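Local coordinates for protein putative hydrolase (Bacteroides ovatus, PDB 4HBS) that is a putative hydrolase of unknown substrate, built as a five-bladed beta-propeller and related by sequence to the beta-fructosidase clan, at residues 157-162 with 175-180; 189-194 with 215-220. All coordinates share one frame; numbering follows the deposited sequence.

Contact 1: 157-162 with 175-180; sequences LYWAGD and GAVDNT
Leu157 O takes a nearly straight hydrogen bond from Val177 N at 2.8 Å and, more weakly, a CA-H...O contact from Ala176 CA at 3.4 Å. Leu157 N returns the favour to Val177 O, so this antiparallel pair is bonded in both directions, as is the next such pair, Trp159 with Gly175, in which Gly175 N reaches Trp159 O at 2.8 Å. Between them stands the non-hydrogen-bonded pair Tyr158 and Ala176.

Side chains alternate accordingly. On one face Leu157, Trp159 and Val177 gather. With chi1 at 61°, Leu157 has CG between its backbone N and carbonyl carbon, and its CD1 comes alongside Val177, 3.9 Å from Val177 CB, while the same methyl sits over the rim of one face of the Trp159 indole. The indole crosses the Val177 side chain at about a right angle, Trp159 CE3 being 3.8 Å from Val177 CG2, and Trp159 NE1 is bonded to Asp77. Leu157 CD2 also meets Asn179 ND2 at 3.8 Å, past the end of the strand, where Asn179 OD1 is hydrogen-bonded to Met186 N.

On the other face the Tyr158 ring turns its edge to the opposite backbone, with Tyr158 CE1 4.0 Å from Ala176 CB. Beyond the paired residues, Asp178 OD1 takes up Thr180 N in an Asx turn. A glycerol, probably from the crystallisation liquor, lies about 5 Å from the Trp159 side chain and may mark a pocket. This is the regular two-stranded pairing of a beta hairpin, strands 156-165 and 169-178, that opens one four-stranded blade of the propeller.

Contact 2: 189-194 with 215-220; sequences FGTCLA and DNFNDH
Leu193 and Phe217 both carry CG opposite the backbone N, at chi1 177° and -173°, and these extended conformations lay the leucine across the phenyl ring. Leu193 CB stands over one ring face, offset toward the rim, in a CH-pi contact 3.8 Å from the Phe217 ring centroid and 18° off the ring normal. Further out, Leu193 CD2 reaches Phe217 CE1 at 3.5 Å, so two separate carbons of the leucine bear on the ring. At the root of the aromatic side chain, Phe217 CB lies 3.4 Å from Thr191 O. Replacing Phe217 by alanine would probably leave Leu193 CB and CD2 without the ring they lie against and open a gap over that leucine.

The backbone pairing next to the ring is brief. Asn218 N meets Thr191 O at 3.2 Å in a nearly straight bond, and Thr191 N answers to Asn218 O at 3.3 Å, though here the donor stands well above the carbonyl plane. This antiparallel hydrogen-bonded pair joins strand 187-197 to the fourth strand, 210-218, at the outer side of a propeller blade, just after the latter turns a corner at residues 215-217. The Thr191 and Asn218 side chains lie side by side and point the same way; Thr191 OG1 is hydrogen-bonded to Arg188.

At the start of the corner, Asp215 packs beside Cys192, with Asp215 OD2 3.9 Å from Cys192 SG; that oxygen is hydrogen-bonded to Tyr158 OH, while Asp215 OD1 forms a salt bridge with Arg213. Past the bonded pair the backbones remain close, Gly190 CA being 3.8 Å from Asp219 CA. Asn218 CB in turn lies over the rim of one face of the His220 imidazole, which also stacks with Tyr277.

Followed from the N terminus, the chain first runs through 157-162, turns, and closes contact 1 with 175-180 after twelve intervening residues. It then enters 189-194, and contact 2 closes a longer excursion of twenty residues when 215-220 returns. The two loops are in series, neither nested nor crossed, and their centres lie 10 Å apart. Together they sample all four strands of one sheet. The middle strands are joined directly, Ala176 N lying 2.8 Å from Gly190 O in a probable hydrogen bond. The outermost strands also meet, because Tyr158 OH passes Cys192 to come within 2.6 Å of Asp215 OD2, a probable hydrogen bond that spans the blade.

Contact 1: 157-162 with 175-180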
loop_
_atom_site.group_PDB
_atom_site.type_symbol
_atom_site.label_atom_id
_atom_site.label_comp_id
_atom_site.label_asym_id
_atom_site.label_seq_id
_atom_site.Cartn_x
_atom_site.Cartn_y
_atom_site.Cartn_z
ATOM N N LEU A 157 -14.855 6.962 -6.753
ATOM C CA LEU A 157 -13.968 5.834 -7.049
ATOM C C LEU A 157 -13.620 5.048 -5.797
ATOM O O LEU A 157 -14.064 5.394 -4.702
ATOM C CB LEU A 157 -12.672 6.348 -7.753
ATOM C CG LEU A 157 -11.810 7.327 -6.954
ATOM C CD1 LEU A 157 -10.668 6.632 -6.268
ATOM C CD2 LEU A 157 -11.252 8.367 -7.827
ATOM N N TYR A 158 -12.853 3.956 -5.992
ATOM C CA TYR A 158 -12.390 3.072 -4.941
ATOM C C TYR A 158 -10.878 3.003 -4.967
ATOM O O TYR A 158 -10.294 2.895 -6.046
ATOM C CB TYR A 158 -12.969 1.647 -5.130
ATOM C CG TYR A 158 -14.377 1.447 -4.593
ATOM C CD1 TYR A 158 -14.693 1.749 -3.268
ATOM C CD2 TYR A 158 -15.370 0.878 -5.381
ATOM C CE1 TYR A 158 -15.980 1.556 -2.764
ATOM C CE2 TYR A 158 -16.658 0.670 -4.883
ATOM C CZ TYR A 158 -16.967 1.042 -3.583
ATOM O OH TYR A 158 -18.232 0.865 -3.082
ATOM N N TRP A 159 -10.242 3.035 -3.793
ATOM C CA TRP A 159 -8.807 2.843 -3.688
ATOM C C TRP A 159 -8.566 1.735 -2.653
ATOM O O TRP A 159 -9.403 1.508 -1.775
ATOM C CB TRP A 159 -8.076 4.150 -3.370
ATOM C CG TRP A 159 -7.812 5.035 -4.562
ATOM C CD1 TRP A 159 -7.683 4.656 -5.870
ATOM C CD2 TRP A 159 -7.624 6.450 -4.536
ATOM N NE1 TRP A 159 -7.414 5.748 -6.656
ATOM C CE2 TRP A 159 -7.350 6.862 -5.861
ATOM C CE3 TRP A 159 -7.583 7.410 -3.507
ATOM C CZ2 TRP A 159 -7.028 8.187 -6.175
ATOM C CZ3 TRP A 159 -7.338 8.733 -3.835
ATOM C CH2 TRP A 159 -7.063 9.109 -5.152
ATOM N N ALA A 160 -7.483 0.971 -2.844
ATOM C CA ALA A 160 -7.180 -0.216 -2.059
ATOM C C ALA A 160 -7.086 0.008 -0.575
ATOM O O ALA A 160 -6.506 0.989 -0.128
ATOM C CB ALA A 160 -5.872 -0.825 -2.528
ATOM N N GLY A 161 -7.668 -0.918 0.167
ATOM C CA GLY A 161 -7.544 -1.035 1.605
ATOM C C GLY A 161 -6.756 -2.306 1.775
ATOM O O GLY A 161 -6.340 -2.899 0.768
ATOM N N ASP A 162 -6.525 -2.747 2.994
ATOM C CA ASP A 162 -5.773 -3.996 3.169
ATOM C C ASP A 162 -6.741 -5.200 2.999
ATOM O O ASP A 162 -7.961 -5.012 2.975
ATOM C CB ASP A 162 -5.065 -4.011 4.536
ATOM C CG ASP A 162 -3.794 -4.825 4.611
ATOM O OD1 ASP A 162 -3.579 -5.675 3.728
ATOM O OD2 ASP A 162 -3.062 -4.674 5.591
ATOM N N GLY A 175 -11.814 1.612 -0.305
ATOM C CA GLY A 175 -12.213 2.898 0.253
ATOM C C GLY A 175 -12.869 3.797 -0.769
ATOM O O GLY A 175 -12.260 4.081 -1.799
ATOM N N ALA A 176 -14.128 4.239 -0.500
ATOM C CA ALA A 176 -14.902 5.109 -1.404
ATOM C C ALA A 176 -14.367 6.517 -1.343
ATOM O O ALA A 176 -14.300 7.063 -0.256
ATOM C CB ALA A 176 -16.363 5.096 -1.014
ATOM N N VAL A 177 -13.972 7.112 -2.488
ATOM C CA VAL A 177 -13.370 8.457 -2.526
ATOM C C VAL A 177 -14.186 9.410 -3.398
ATOM O O VAL A 177 -14.493 9.068 -4.534
ATOM C CB VAL A 177 -11.925 8.336 -3.038
ATOM C CG1 VAL A 177 -11.226 9.691 -3.060
ATOM C CG2 VAL A 177 -11.152 7.334 -2.187
ATOM N N ASP A 178 -14.537 10.606 -2.852
ATOM C CA ASP A 178 -15.307 11.650 -3.544
ATOM C C ASP A 178 -14.378 12.780 -4.022
ATOM O O ASP A 178 -13.766 13.466 -3.190
ATOM C CB ASP A 178 -16.395 12.214 -2.608
ATOM C CG ASP A 178 -17.379 13.177 -3.249
ATOM O OD1 ASP A 178 -17.193 13.517 -4.445
ATOM O OD2 ASP A 178 -18.379 13.531 -2.582
ATOM N N ASN A 179 -14.309 12.993 -5.368
ATOM C CA ASN A 179 -13.475 14.036 -5.995
ATOM C C ASN A 179 -14.339 15.113 -6.671
ATOM O O ASN A 179 -13.838 15.840 -7.530
ATOM C CB ASN A 179 -12.517 13.400 -7.014
ATOM C CG ASN A 179 -11.276 12.780 -6.421
ATOM O OD1 ASN A 179 -10.939 12.981 -5.261
ATOM N ND2 ASN A 179 -10.550 12.023 -7.229
ATOM N N THR A 180 -15.608 15.270 -6.254
ATOM C CA THR A 180 -16.476 16.282 -6.858
ATOM C C THR A 180 -16.257 17.678 -6.224
ATOM O O THR A 180 -16.619 18.659 -6.869
ATOM C CB THR A 180 -17.924 15.845 -6.803
ATOM O OG1 THR A 180 -18.304 15.666 -5.436
ATOM C CG2 THR A 180 -18.170 14.573 -7.632
#

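Contact 2: 189-194 with 215-220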
loop_
_atom_site.group_PDB
_atom_site.type_symbol
_atom_site.label_atom_id
_atom_site.label_comp_id
_atom_site.label_asym_id
_atom_site.label_seq_id
_atom_site.Cartn_x
_atom_site.Cartn_y
_atom_site.Cartn_z
ATOM N N PHE A 189 -15.408 8.675 2.009
ATOM C CA PHE A 189 -16.808 8.742 2.431
ATOM C C PHE A 189 -17.461 7.389 2.647
ATOM O O PHE A 189 -18.666 7.358 2.886
ATOM C CB PHE A 189 -17.620 9.555 1.402
ATOM C CG PHE A 189 -17.931 8.900 0.076
ATOM C CD1 PHE A 189 -17.042 8.990 -0.987
ATOM C CD2 PHE A 189 -19.174 8.336 -0.163
ATOM C CE1 PHE A 189 -17.373 8.467 -2.244
ATOM C CE2 PHE A 189 -19.485 7.788 -1.411
ATOM C CZ PHE A 189 -18.580 7.851 -2.439
ATOM N N GLY A 190 -16.699 6.304 2.653
ATOM C CA GLY A 190 -17.280 4.986 2.860
ATOM C C GLY A 190 -16.332 3.875 2.505
ATOM O O GLY A 190 -15.219 4.139 2.051
ATOM N N THR A 191 -16.771 2.620 2.720
ATOM C CA THR A 191 -15.977 1.423 2.422
ATOM C C THR A 191 -16.851 0.359 1.788
ATOM O O THR A 191 -18.054 0.296 2.055
ATOM C CB THR A 191 -15.313 0.863 3.699
ATOM O OG1 THR A 191 -14.505 1.880 4.295
ATOM C CG2 THR A 191 -14.466 -0.379 3.430
ATOM N N CYS A 192 -16.228 -0.491 0.961
ATOM C CA CYS A 192 -16.875 -1.623 0.329
ATOM C C CYS A 192 -16.149 -2.859 0.739
ATOM O O CYS A 192 -14.928 -2.834 0.726
ATOM C CB CYS A 192 -16.863 -1.458 -1.181
ATOM S SG CYS A 192 -17.160 -2.994 -2.098
ATOM N N LEU A 193 -16.864 -3.946 1.085
ATOM C CA LEU A 193 -16.226 -5.216 1.419
ATOM C C LEU A 193 -16.370 -6.127 0.219
ATOM O O LEU A 193 -17.479 -6.577 -0.075
ATOM C CB LEU A 193 -16.834 -5.858 2.680
ATOM C CG LEU A 193 -16.270 -7.246 3.093
ATOM C CD1 LEU A 193 -14.776 -7.204 3.256
ATOM C CD2 LEU A 193 -16.897 -7.731 4.392
ATOM N N ALA A 194 -15.249 -6.373 -0.490
ATOM C CA ALA A 194 -15.194 -7.226 -1.681
ATOM C C ALA A 194 -14.648 -8.600 -1.310
ATOM O O ALA A 194 -13.657 -8.665 -0.585
ATOM C CB ALA A 194 -14.298 -6.583 -2.729
ATOM N N ASP A 215 -21.155 -2.697 -1.323
ATOM C CA ASP A 215 -20.759 -1.290 -1.493
ATOM C C ASP A 215 -21.260 -0.368 -0.370
ATOM O O ASP A 215 -20.724 0.726 -0.238
ATOM C CB ASP A 215 -21.203 -0.755 -2.841
ATOM C CG ASP A 215 -20.504 -1.463 -3.969
ATOM O OD1 ASP A 215 -20.939 -2.579 -4.330
ATOM O OD2 ASP A 215 -19.465 -0.951 -4.436
ATOM N N ASN A 216 -22.247 -0.819 0.453
ATOM C CA ASN A 216 -22.773 -0.061 1.597
ATOM C C ASN A 216 -22.252 -0.651 2.941
ATOM O O ASN A 216 -22.941 -0.532 3.955
ATOM C CB ASN A 216 -24.324 -0.060 1.589
ATOM C CG ASN A 216 -24.961 0.201 0.230
ATOM O OD1 ASN A 216 -24.899 1.318 -0.310
ATOM N ND2 ASN A 216 -25.609 -0.815 -0.346
ATOM N N PHE A 217 -21.030 -1.254 2.950
ATOM C CA PHE A 217 -20.416 -1.838 4.155
ATOM C C PHE A 217 -20.259 -0.734 5.252
ATOM O O PHE A 217 -20.768 -0.896 6.360
ATOM C CB PHE A 217 -19.062 -2.493 3.788
ATOM C CG PHE A 217 -18.407 -3.281 4.889
ATOM C CD1 PHE A 217 -18.943 -4.484 5.313
ATOM C CD2 PHE A 217 -17.209 -2.862 5.446
ATOM C CE1 PHE A 217 -18.333 -5.219 6.331
ATOM C CE2 PHE A 217 -16.607 -3.588 6.472
ATOM C CZ PHE A 217 -17.173 -4.766 6.907
ATOM N N ASN A 218 -19.607 0.392 4.907
ATOM C CA ASN A 218 -19.470 1.585 5.771
ATOM C C ASN A 218 -19.856 2.820 5.014
ATOM O O ASN A 218 -19.844 2.822 3.781
ATOM C CB ASN A 218 -18.011 1.841 6.242
ATOM C CG ASN A 218 -17.291 0.759 6.967
ATOM O OD1 ASN A 218 -17.887 -0.123 7.594
ATOM N ND2 ASN A 218 -15.975 0.936 7.068
ATOM N N ASP A 219 -20.102 3.903 5.748
ATOM C CA ASP A 219 -20.242 5.252 5.203
ATOM C C ASP A 219 -19.312 6.137 6.064
ATOM O O ASP A 219 -19.517 7.334 6.200
ATOM C CB ASP A 219 -21.710 5.719 5.172
ATOM C CG ASP A 219 -22.377 5.926 6.511
ATOM O OD1 ASP A 219 -21.865 5.386 7.526
ATOM O OD2 ASP A 219 -23.432 6.599 6.546
ATOM N N HIS A 220 -18.236 5.512 6.576
ATOM C CA HIS A 220 -17.291 6.086 7.506
ATOM C C HIS A 220 -16.343 7.038 6.823
ATOM O O HIS A 220 -15.812 6.747 5.750
ATOM C CB HIS A 220 -16.459 4.976 8.208
ATOM C CG HIS A 220 -17.239 4.016 9.058
ATOM N ND1 HIS A 220 -18.596 4.188 9.311
ATOM C CD2 HIS A 220 -16.828 2.889 9.684
ATOM C CE1 HIS A 220 -18.959 3.159 10.059
ATOM N NE2 HIS A 220 -17.930 2.348 10.301
#